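Local coordinates for protein dihydropteroate synthase (Clostridioides difficile, PDB 6PZ2) that probably catalyses the joining of p-aminobenzoate to a pterin pyrophosphate in folate biosynthesis, and is captured here with pteroic acid bound, at residues 109-114 / 121-126; 102-107 / 130-135; 57-62 / 91-96. All blocks are in the same frame, centred on the assembly; numbering follows the deposited sequence.

Contact 1: 109-114 / 121-126. With PT1 (pteroic acid), chain K.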
loop_
_atom_site.group_PDB
_atom_site.type_symbol
_atom_site.label_atom_id
_atom_site.label_comp_id
_atom_site.label_asym_id
_atom_site.label_seq_id
_atom_site.Cartn_x
_atom_site.Cartn_y
_atom_site.Cartn_z
ATOM N N THR A 109 13.082 26.314 -2.916
ATOM C CA THR A 109 12.939 25.879 -4.313
ATOM C C THR A 109 11.494 25.944 -4.822
ATOM O O THR A 109 11.298 26.230 -5.976
ATOM C CB THR A 109 13.432 24.439 -4.484
ATOM O OG1 THR A 109 14.769 24.428 -3.990
ATOM C CG2 THR A 109 13.394 23.958 -5.914
ATOM N N MET A 110 10.490 25.680 -4.002
ATOM C CA MET A 110 9.141 25.493 -4.513
ATOM C C MET A 110 8.165 26.201 -3.568
ATOM O O MET A 110 8.396 26.235 -2.380
ATOM C CB MET A 110 8.799 23.997 -4.523
ATOM C CG MET A 110 7.302 23.679 -4.644
ATOM S SD MET A 110 6.911 21.887 -4.666
ATOM C CE MET A 110 7.426 21.457 -6.327
ATOM N N VAL A 111 7.117 26.797 -4.108
ATOM C CA VAL A 111 6.043 27.299 -3.294
ATOM C C VAL A 111 4.931 26.255 -3.400
ATOM O O VAL A 111 4.470 25.922 -4.469
ATOM C CB VAL A 111 5.576 28.691 -3.766
ATOM C CG1 VAL A 111 4.348 29.153 -3.002
ATOM C CG2 VAL A 111 6.681 29.733 -3.676
ATOM N N ASN A 112 4.489 25.793 -2.258
ATOM C CA ASN A 112 3.394 24.916 -2.147
ATOM C C ASN A 112 2.158 25.732 -1.756
ATOM O O ASN A 112 1.922 25.955 -0.570
ATOM C CB ASN A 112 3.711 23.831 -1.112
ATOM C CG ASN A 112 2.579 22.842 -0.930
ATOM O OD1 ASN A 112 1.770 22.707 -1.842
ATOM N ND2 ASN A 112 2.510 22.177 0.222
ATOM N N ASP A 113 1.322 26.065 -2.724
ATOM C CA ASP A 113 0.174 26.948 -2.451
ATOM C C ASP A 113 -1.127 26.151 -2.354
ATOM O O ASP A 113 -1.670 25.765 -3.375
ATOM C CB ASP A 113 0.031 27.970 -3.576
ATOM C CG ASP A 113 -1.021 29.035 -3.321
ATOM O OD1 ASP A 113 -1.804 28.892 -2.362
ATOM O OD2 ASP A 113 -1.011 30.032 -4.061
ATOM N N VAL A 114 -1.687 26.042 -1.158
ATOM C CA VAL A 114 -2.915 25.271 -0.944
ATOM C C VAL A 114 -4.155 26.048 -1.386
ATOM O O VAL A 114 -5.255 25.547 -1.157
ATOM C CB VAL A 114 -3.098 24.820 0.515
ATOM C CG1 VAL A 114 -1.948 23.929 0.982
ATOM C CG2 VAL A 114 -3.310 25.996 1.460
ATOM N N LYS A 121 -3.395 37.645 -4.957
ATOM C CA LYS A 121 -3.261 38.056 -6.357
ATOM C C LYS A 121 -1.779 38.243 -6.710
ATOM O O LYS A 121 -1.455 38.152 -7.893
ATOM C CB LYS A 121 -4.075 39.317 -6.665
ATOM C CG LYS A 121 -5.560 39.247 -6.318
ATOM C CD LYS A 121 -6.462 40.208 -7.095
ATOM C CE LYS A 121 -6.153 41.679 -6.887
ATOM N NZ LYS A 121 -6.484 42.164 -5.522
ATOM N N ASN A 122 -0.872 38.425 -5.739
ATOM C CA ASN A 122 0.550 38.596 -6.105
ATOM C C ASN A 122 1.327 37.281 -6.239
ATOM O O ASN A 122 2.528 37.323 -6.648
ATOM C CB ASN A 122 1.302 39.471 -5.103
ATOM C CG ASN A 122 0.703 40.859 -5.023
ATOM O OD1 ASN A 122 0.378 41.467 -6.040
ATOM N ND2 ASN A 122 0.474 41.315 -3.807
ATOM N N MET A 123 0.684 36.149 -5.929
ATOM C CA MET A 123 1.446 34.914 -5.756
ATOM C C MET A 123 2.051 34.498 -7.094
ATOM O O MET A 123 3.207 34.138 -7.134
ATOM C CB MET A 123 0.622 33.748 -5.199
ATOM C CG MET A 123 1.460 32.473 -5.072
ATOM S SD MET A 123 2.752 32.598 -3.815
ATOM C CE MET A 123 1.716 32.327 -2.380
ATOM N N ALA A 124 1.260 34.549 -8.168
ATOM C CA ALA A 124 1.741 34.152 -9.470
ATOM C C ALA A 124 2.965 34.972 -9.863
ATOM O O ALA A 124 3.912 34.377 -10.398
ATOM C CB ALA A 124 0.653 34.266 -10.512
ATOM N N SER A 125 2.970 36.294 -9.640
ATOM C CA SER A 125 4.119 37.087 -10.154
ATOM C C SER A 125 5.346 36.870 -9.265
ATOM O O SER A 125 6.486 36.869 -9.761
ATOM C CB SER A 125 3.809 38.563 -10.374
ATOM O OG SER A 125 3.211 39.148 -9.241
ATOM N N VAL A 126 5.122 36.593 -7.983
ATOM C CA VAL A 126 6.261 36.193 -7.124
ATOM C C VAL A 126 6.902 34.914 -7.665
ATOM O O VAL A 126 8.135 34.820 -7.798
ATOM C CB VAL A 126 5.862 36.026 -5.652
ATOM C CG1 VAL A 126 6.956 35.314 -4.864
ATOM C CG2 VAL A 126 5.529 37.366 -5.013
HETATM C C2 PT1 K . -1.902 18.585 0.533
HETATM C C3 PT1 K . -1.735 19.294 1.790
HETATM C C5 PT1 K . -0.764 20.388 1.739
HETATM N N6 PT1 K . -2.376 19.001 2.952
HETATM C C7 PT1 K . -0.370 19.981 -0.543
HETATM N N9 PT1 K . -0.164 20.677 0.584
HETATM C C10 PT1 K . -2.150 19.740 4.051
HETATM N N11 PT1 K . 0.285 20.289 -1.677
HETATM C C12 PT1 K . -1.253 20.814 3.997
HETATM C C21 PT1 K . -8.383 16.302 7.204
HETATM O O22 PT1 K . -9.427 16.138 6.554
HETATM O O1 PT1 K . -2.755 17.554 0.427
HETATM N N4 PT1 K . -1.246 18.962 -0.583
HETATM N N8 PT1 K . -0.555 21.092 2.872
HETATM C C13 PT1 K . -2.901 19.421 5.327
HETATM N N14 PT1 K . -4.325 19.583 5.060
HETATM C C15 PT1 K . -5.273 18.816 5.641
HETATM C C16 PT1 K . -5.015 18.006 6.754
HETATM C C17 PT1 K . -6.536 18.790 5.062
HETATM C C18 PT1 K . -6.038 17.221 7.280
HETATM C C19 PT1 K . -7.559 18.003 5.583
HETATM C C20 PT1 K . -7.304 17.208 6.688
HETATM O O23 PT1 K . -8.213 15.669 8.247
#
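The carboxylate of Asp113 is the flat group that meets Met123. CE of Met123 stands almost straight above Asp113 OD2, out of the carboxylate plane, at 3.9 Å. CG of the same methionine approaches that oxygen at a slant, neither squarely over the group nor in line with its edge, with Met123 CG 3.6 Å from Asp113 OD2. Met123 can touch twice because its chain leaves the helix extended and then the bends at chi2 (67°) and chi3 curl it back on itself, turning CG and the terminal methyl CE both toward Asp113 OD2. The bend also presents the sulfur to the neighbouring outward-facing residue of the strand: Val111 CG1 lies 3.9 Å from Met123 SD. The two side chains cross obliquely in a buried layer.

A second flat group, the Asn112 amide, points the other way, into the barrel. It faces the edge of the pterin of pteroic acid, the two planes tilted by about 39°. Ligand N11 donates to Asn112 OD1 at 2.8 Å, nearly straight at 165°. Asn112 ND2 answers by donating to ligand N9 at 3.1 Å. Val114 CG1 stands above the plane of the pterin but beyond its N8/N9 edge, 3.7 Å from ligand N8.

Strand 110-113 and helix 123-129 belong to one beta-alpha-beta unit of the TIM barrel, so alternate strand residues serve the helix outside and the ligand inside. Chemically the two sides differ. Met123 offers Asp113 only carbon atoms; the carboxylate oxygens are instead held by backbone N-H groups, OD1 by Trp115 and OD2 by Leu117. The amide of Asn112, whose ND2 also bonds Asp53, offers a donor and an acceptor side by side, matching a pterin edge with a ring nitrogen that accepts and an amino group that donates.

Contact 2: 102-107 / 130-135; sequences EALKLG and YDAEVC
Leu104 lies across one face of the Tyr130 ring, at the foot of a TIM barrel where helix 97-105 packs beside the turn leading into strand 133-137. The leucine and tyrosine side chains meet at a slant. Leu104 CB makes a CH-pi contact, 4.2 Å from the centroid of the Tyr130 ring and 25° off its normal, so it stands over the face but shifted toward the rim. The closest carbon below it is Tyr130 CG, 3.9 Å from Leu104 CB. The leucine branches carry on past the ring to Ala132, and Leu104 CD2 comes within 3.6 Å of Ala132 CB.

Tyr130 stands at the end of helix 123-129, which closes in a Schellman motif with Asp131 at positive phi. With CG beside its own backbone N (chi1 -68°), the ring is laid along the end of helix 97-105, and its hydroxyl bonds to Glu101 there. That helix also closes with a Schellman motif, at Gly107.

Lys105 crosses the far end of the same ring, its chain extended beyond CG. Its methylenes pass the phenol oxygen, with Lys105 CE 3.3 Å from Tyr130 OH. The ammonium group runs on to the exposed outside of the helix, where a sulfate other than the one held by Arg60, probably from the crystallisation liquor, lies about 3 Å from the side chain (nearest atoms). There Lys105 NZ forms a salt bridge of 3.0 Å with Glu102 OE1, entering on the syn lone pair of that oxygen.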
loop_
_atom_site.group_PDB
_atom_site.type_symbol
_atom_site.label_atom_id
_atom_site.label_comp_id
_atom_site.label_asym_id
_atom_site.label_seq_id
_atom_site.Cartn_x
_atom_site.Cartn_y
_atom_site.Cartn_z
ATOM N N GLU A 102 9.856 36.122 0.627
ATOM C CA GLU A 102 10.998 36.054 1.566
ATOM C C GLU A 102 11.657 34.672 1.512
ATOM O O GLU A 102 12.899 34.555 1.494
ATOM C CB GLU A 102 10.590 36.386 3.002
ATOM C CG GLU A 102 10.365 37.873 3.269
ATOM C CD GLU A 102 11.299 38.826 2.526
ATOM O OE1 GLU A 102 10.823 39.551 1.580
ATOM O OE2 GLU A 102 12.517 38.789 2.837
ATOM N N ALA A 103 10.817 33.638 1.478
ATOM C CA ALA A 103 11.340 32.263 1.464
ATOM C C ALA A 103 12.181 32.068 0.203
ATOM O O ALA A 103 13.225 31.378 0.233
ATOM C CB ALA A 103 10.209 31.258 1.524
ATOM N N LEU A 104 11.670 32.599 -0.912
ATOM C CA LEU A 104 12.350 32.371 -2.182
ATOM C C LEU A 104 13.654 33.174 -2.230
ATOM O O LEU A 104 14.653 32.700 -2.772
ATOM C CB LEU A 104 11.406 32.763 -3.320
ATOM C CG LEU A 104 10.323 31.732 -3.628
ATOM C CD1 LEU A 104 9.288 32.307 -4.574
ATOM C CD2 LEU A 104 10.938 30.479 -4.222
ATOM N N LYS A 105 13.675 34.377 -1.647
ATOM C CA LYS A 105 14.944 35.097 -1.558
ATOM C C LYS A 105 15.970 34.281 -0.768
ATOM O O LYS A 105 17.146 34.307 -1.097
ATOM C CB LYS A 105 14.807 36.455 -0.871
ATOM C CG LYS A 105 14.088 37.541 -1.650
ATOM C CD LYS A 105 13.826 38.748 -0.767
ATOM C CE LYS A 105 12.963 39.802 -1.420
ATOM N NZ LYS A 105 12.573 40.860 -0.457
ATOM N N LEU A 106 15.556 33.543 0.252
ATOM C CA LEU A 106 16.507 32.711 1.028
ATOM C C LEU A 106 16.830 31.375 0.353
ATOM O O LEU A 106 17.561 30.593 0.950
ATOM C CB LEU A 106 15.925 32.451 2.416
ATOM C CG LEU A 106 15.779 33.688 3.295
ATOM C CD1 LEU A 106 14.945 33.386 4.528
ATOM C CD2 LEU A 106 17.146 34.221 3.699
ATOM N N GLY A 107 16.326 31.070 -0.843
ATOM C CA GLY A 107 16.790 29.860 -1.561
ATOM C C GLY A 107 15.853 28.656 -1.454
ATOM O O GLY A 107 16.173 27.571 -1.905
ATOM N N TYR A 130 10.888 34.759 -9.270
ATOM C CA TYR A 130 12.043 34.041 -8.761
ATOM C C TYR A 130 12.281 32.789 -9.600
ATOM O O TYR A 130 13.166 32.011 -9.291
ATOM C CB TYR A 130 11.914 33.761 -7.260
ATOM C CG TYR A 130 11.993 35.012 -6.427
ATOM C CD1 TYR A 130 13.205 35.558 -6.037
ATOM C CD2 TYR A 130 10.836 35.692 -6.094
ATOM C CE1 TYR A 130 13.264 36.729 -5.296
ATOM C CE2 TYR A 130 10.871 36.868 -5.368
ATOM C CZ TYR A 130 12.089 37.404 -4.994
ATOM O OH TYR A 130 12.080 38.585 -4.312
ATOM N N ASP A 131 11.485 32.573 -10.635
ATOM C CA ASP A 131 11.620 31.352 -11.398
ATOM C C ASP A 131 11.425 30.145 -10.490
ATOM O O ASP A 131 12.159 29.166 -10.572
ATOM C CB ASP A 131 13.015 31.221 -12.005
ATOM C CG ASP A 131 13.036 31.766 -13.413
ATOM O OD1 ASP A 131 12.462 31.107 -14.329
ATOM O OD2 ASP A 131 13.567 32.865 -13.548
ATOM N N ALA A 132 10.442 30.224 -9.614
ATOM C CA ALA A 132 10.281 29.142 -8.646
ATOM C C ALA A 132 9.456 27.997 -9.258
ATOM O O ALA A 132 8.711 28.161 -10.239
ATOM C CB ALA A 132 9.590 29.695 -7.433
ATOM N N GLU A 133 9.534 26.841 -8.607
ATOM C CA GLU A 133 8.584 25.773 -8.836
ATOM C C GLU A 133 7.364 26.084 -7.978
ATOM O O GLU A 133 7.513 26.741 -6.955
ATOM C CB GLU A 133 9.184 24.432 -8.444
ATOM C CG GLU A 133 10.671 24.455 -8.659
ATOM C CD GLU A 133 11.126 23.324 -9.532
ATOM O OE1 GLU A 133 11.183 23.530 -10.754
ATOM O OE2 GLU A 133 11.352 22.249 -8.963
ATOM N N VAL A 134 6.209 25.651 -8.449
ATOM C CA VAL A 134 4.998 25.814 -7.678
ATOM C C VAL A 134 4.156 24.532 -7.749
ATOM O O VAL A 134 3.987 23.898 -8.798
ATOM C CB VAL A 134 4.208 27.048 -8.147
ATOM C CG1 VAL A 134 3.950 27.051 -9.641
ATOM C CG2 VAL A 134 2.894 27.225 -7.394
ATOM N N CYS A 135 3.579 24.211 -6.599
ATOM C CA CYS A 135 2.525 23.269 -6.527
ATOM C C CYS A 135 1.208 24.033 -6.436
ATOM O O CYS A 135 0.938 24.711 -5.455
ATOM C CB CYS A 135 2.679 22.333 -5.332
ATOM S SG CYS A 135 1.331 21.125 -5.178
#

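Contact 3: 57-62 / 91-96; sequences ESTRPG and SIDTYK. With PT1 (pteroic acid), chain K; SO4 (sulfate ion), chain B.
Glu57 and the pair Tyr95 and Lys96 carry the polar part of this contact. With CG anti to the backbone N (chi1 180°) and the rest of the chain extended, Glu57 reaches straight across and divides its carboxylate between two donors. Tyr95 OH donates to the syn lone pair of Glu57 OE1 at 2.6 Å, while the oxygen lies at the edge of the ring and the carboxylate is turned 59° from the ring plane. Lys96 NZ forms a salt bridge with Glu57 OE2 at 3.0 Å, arriving from above the carboxylate, 62° out of its plane. OE2 also accepts from Val66 N, and the lysine has a second carboxylate partner in Glu71, so each charge has more than one partner, which probably steadies the buried pair. Behind them an ST turn, Lys96 N to Thr94 OG1 at 3.0 Å, shapes the chain just before helix 97-105.

All this happens at the C-terminal ends of the strands of the TIM barrel, where the loop after strand 51-55 meets the end of strand 90-93 and the active site of this family opens.

Van der Waals contact is slighter: Thr59 CG2 approaches Asp93 OD1 at 4.1 Å, the two side chains crossing at a slant.

The remaining interactions go to bound groups. Asp93 OD2 lies 3.1 Å from N8 of the pterin. Pro61 rests on a face of the aminobenzoic acid ring, Pro61 CD being 3.5 Å from ligand C20. Arg60 grips the sulfate edge-on, with the sulfur in the guanidinium plane: Arg60 NE donates to sulfate O1 at 2.9 Å and Arg60 NH2 to sulfate O4 at the same distance. Arg247 and His249 complete the hold on this anion, which may mark where the pyrophosphate of the substrate would lie.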
loop_
_atom_site.group_PDB
_atom_site.type_symbol
_atom_site.label_atom_id
_atom_site.label_comp_id
_atom_site.label_asym_id
_atom_site.label_seq_id
_atom_site.Cartn_x
_atom_site.Cartn_y
_atom_site.Cartn_z
ATOM N N GLU A 57 2.042 28.250 9.071
ATOM C CA GLU A 57 0.613 28.227 9.320
ATOM C C GLU A 57 0.123 26.810 9.019
ATOM O O GLU A 57 0.546 26.205 8.047
ATOM C CB GLU A 57 -0.124 29.190 8.395
ATOM C CG GLU A 57 -1.625 29.202 8.604
ATOM C CD GLU A 57 -2.383 30.298 7.868
ATOM O OE1 GLU A 57 -3.113 29.960 6.939
ATOM O OE2 GLU A 57 -2.297 31.472 8.245
ATOM N N SER A 58 -0.747 26.278 9.863
ATOM C CA SER A 58 -1.338 24.979 9.589
ATOM C C SER A 58 -2.601 25.166 8.733
ATOM O O SER A 58 -3.511 25.917 9.117
ATOM C CB SER A 58 -1.629 24.278 10.903
ATOM O OG SER A 58 -2.230 23.014 10.673
ATOM N N THR A 59 -2.697 24.443 7.622
ATOM C CA THR A 59 -3.931 24.385 6.808
ATOM C C THR A 59 -4.800 23.168 7.173
ATOM O O THR A 59 -5.825 22.914 6.561
ATOM C CB THR A 59 -3.564 24.377 5.320
ATOM O OG1 THR A 59 -2.970 23.111 5.062
ATOM C CG2 THR A 59 -2.564 25.448 4.944
ATOM N N ARG A 60 -4.386 22.412 8.175
ATOM C CA ARG A 60 -5.200 21.404 8.805
ATOM C C ARG A 60 -6.486 22.041 9.356
ATOM O O ARG A 60 -6.426 23.094 9.961
ATOM C CB ARG A 60 -4.361 20.779 9.920
ATOM C CG ARG A 60 -4.909 19.465 10.434
ATOM C CD ARG A 60 -4.021 18.994 11.552
ATOM N NE ARG A 60 -2.677 18.594 11.167
ATOM C CZ ARG A 60 -1.769 18.249 12.074
ATOM N NH1 ARG A 60 -2.026 18.408 13.359
ATOM N NH2 ARG A 60 -0.620 17.722 11.720
ATOM N N PRO A 61 -7.646 21.416 9.157
ATOM C CA PRO A 61 -8.947 22.043 9.462
ATOM C C PRO A 61 -9.130 22.608 10.885
ATOM O O PRO A 61 -8.717 21.996 11.862
ATOM C CB PRO A 61 -9.954 20.905 9.231
ATOM C CG PRO A 61 -9.300 20.030 8.187
ATOM C CD PRO A 61 -7.818 20.117 8.489
ATOM N N GLY A 62 -9.728 23.791 11.009
ATOM C CA GLY A 62 -9.812 24.501 12.300
ATOM C C GLY A 62 -8.463 24.650 13.002
ATOM O O GLY A 62 -8.343 24.390 14.202
ATOM N N SER A 91 10.409 23.348 0.274
ATOM C CA SER A 91 9.180 23.805 -0.279
ATOM C C SER A 91 8.546 24.699 0.780
ATOM O O SER A 91 8.566 24.294 1.928
ATOM C CB SER A 91 8.310 22.604 -0.571
ATOM O OG SER A 91 6.974 22.988 -0.768
ATOM N N ILE A 92 7.941 25.830 0.426
ATOM C CA ILE A 92 7.346 26.634 1.482
ATOM C C ILE A 92 5.828 26.500 1.342
ATOM O O ILE A 92 5.242 26.840 0.338
ATOM C CB ILE A 92 7.817 28.102 1.452
ATOM C CG1 ILE A 92 7.115 28.961 2.505
ATOM C CG2 ILE A 92 7.575 28.719 0.083
ATOM C CD1 ILE A 92 7.589 28.764 3.912
ATOM N N ASP A 93 5.217 25.986 2.385
ATOM C CA ASP A 93 3.813 25.740 2.376
ATOM C C ASP A 93 3.159 27.057 2.783
ATOM O O ASP A 93 2.947 27.280 3.952
ATOM C CB ASP A 93 3.446 24.626 3.364
ATOM C CG ASP A 93 1.990 24.172 3.341
ATOM O OD1 ASP A 93 1.056 25.007 3.140
ATOM O OD2 ASP A 93 1.797 22.965 3.549
ATOM N N THR A 94 2.852 27.906 1.834
ATOM C CA THR A 94 2.164 29.159 2.169
ATOM C C THR A 94 1.267 29.544 0.988
ATOM O O THR A 94 1.643 29.281 -0.152
ATOM C CB THR A 94 3.161 30.303 2.426
ATOM O OG1 THR A 94 2.435 31.440 2.886
ATOM C CG2 THR A 94 3.927 30.712 1.188
ATOM N N TYR A 95 0.133 30.187 1.260
ATOM C CA TYR A 95 -0.642 30.794 0.208
ATOM C C TYR A 95 -0.426 32.311 0.181
ATOM O O TYR A 95 -1.106 33.007 -0.583
ATOM C CB TYR A 95 -2.137 30.522 0.388
ATOM C CG TYR A 95 -2.696 30.865 1.742
ATOM C CD1 TYR A 95 -3.246 32.108 2.009
ATOM C CD2 TYR A 95 -2.734 29.911 2.739
ATOM C CE1 TYR A 95 -3.820 32.397 3.236
ATOM C CE2 TYR A 95 -3.275 30.187 3.984
ATOM C CZ TYR A 95 -3.808 31.438 4.236
ATOM O OH TYR A 95 -4.324 31.691 5.476
ATOM N N LYS A 96 0.500 32.831 0.988
ATOM C CA LYS A 96 0.738 34.283 1.011
ATOM C C LYS A 96 1.990 34.629 0.199
ATOM O O LYS A 96 3.075 34.105 0.422
ATOM C CB LYS A 96 0.850 34.767 2.453
ATOM C CG LYS A 96 -0.328 34.353 3.325
ATOM C CD LYS A 96 -0.280 34.945 4.701
ATOM C CE LYS A 96 -1.320 34.368 5.638
ATOM N NZ LYS A 96 -1.044 32.959 6.008
HETATM C C2 PT1 K . -1.902 18.585 0.533
HETATM C C3 PT1 K . -1.735 19.294 1.790
HETATM C C5 PT1 K . -0.764 20.388 1.739
HETATM N N6 PT1 K . -2.376 19.001 2.952
HETATM C C7 PT1 K . -0.370 19.981 -0.543
HETATM N N9 PT1 K . -0.164 20.677 0.584
HETATM C C10 PT1 K . -2.150 19.740 4.051
HETATM N N11 PT1 K . 0.285 20.289 -1.677
HETATM C C12 PT1 K . -1.253 20.814 3.997
HETATM C C21 PT1 K . -8.383 16.302 7.204
HETATM O O22 PT1 K . -9.427 16.138 6.554
HETATM O O1 PT1 K . -2.755 17.554 0.427
HETATM N N4 PT1 K . -1.246 18.962 -0.583
HETATM N N8 PT1 K . -0.555 21.092 2.872
HETATM C C13 PT1 K . -2.901 19.421 5.327
HETATM N N14 PT1 K . -4.325 19.583 5.060
HETATM C C15 PT1 K . -5.273 18.816 5.641
HETATM C C16 PT1 K . -5.015 18.006 6.754
HETATM C C17 PT1 K . -6.536 18.790 5.062
HETATM C C18 PT1 K . -6.038 17.221 7.280
HETATM C C19 PT1 K . -7.559 18.003 5.583
HETATM C C20 PT1 K . -7.304 17.208 6.688
HETATM O O23 PT1 K . -8.213 15.669 8.247
HETATM S S SO4 B . -0.478 18.229 7.892
HETATM O O1 SO4 B . -1.827 18.607 8.369
HETATM O O2 SO4 B . 0.114 19.357 7.139
HETATM O O3 SO4 B . -0.580 17.045 7.010
HETATM O O4 SO4 B . 0.382 17.906 9.052
#

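How the contacts relate
The three contacts follow neighbouring strands of one parallel barrel. Contacts 1 and 2 have centres about 8 Å apart, and strands 110-113 and 133-137 join them, for example through Val111 N and Glu133 O at 2.9 Å. On its other side contact 1 meets contact 3, centres about 12 Å apart, through strand 90-93, with Asn112 N 2.9 Å from Ile92 O. Tyr95 and Met123 also pack against each other there. Contacts 2 and 3, about 16 Å apart between centres, meet where Ala103 touches Ile92. Contacts 1 and 3 both reach pteroic acid, one at the pterin edge, the other along its length; contact 2 adds Cys135 from its strand.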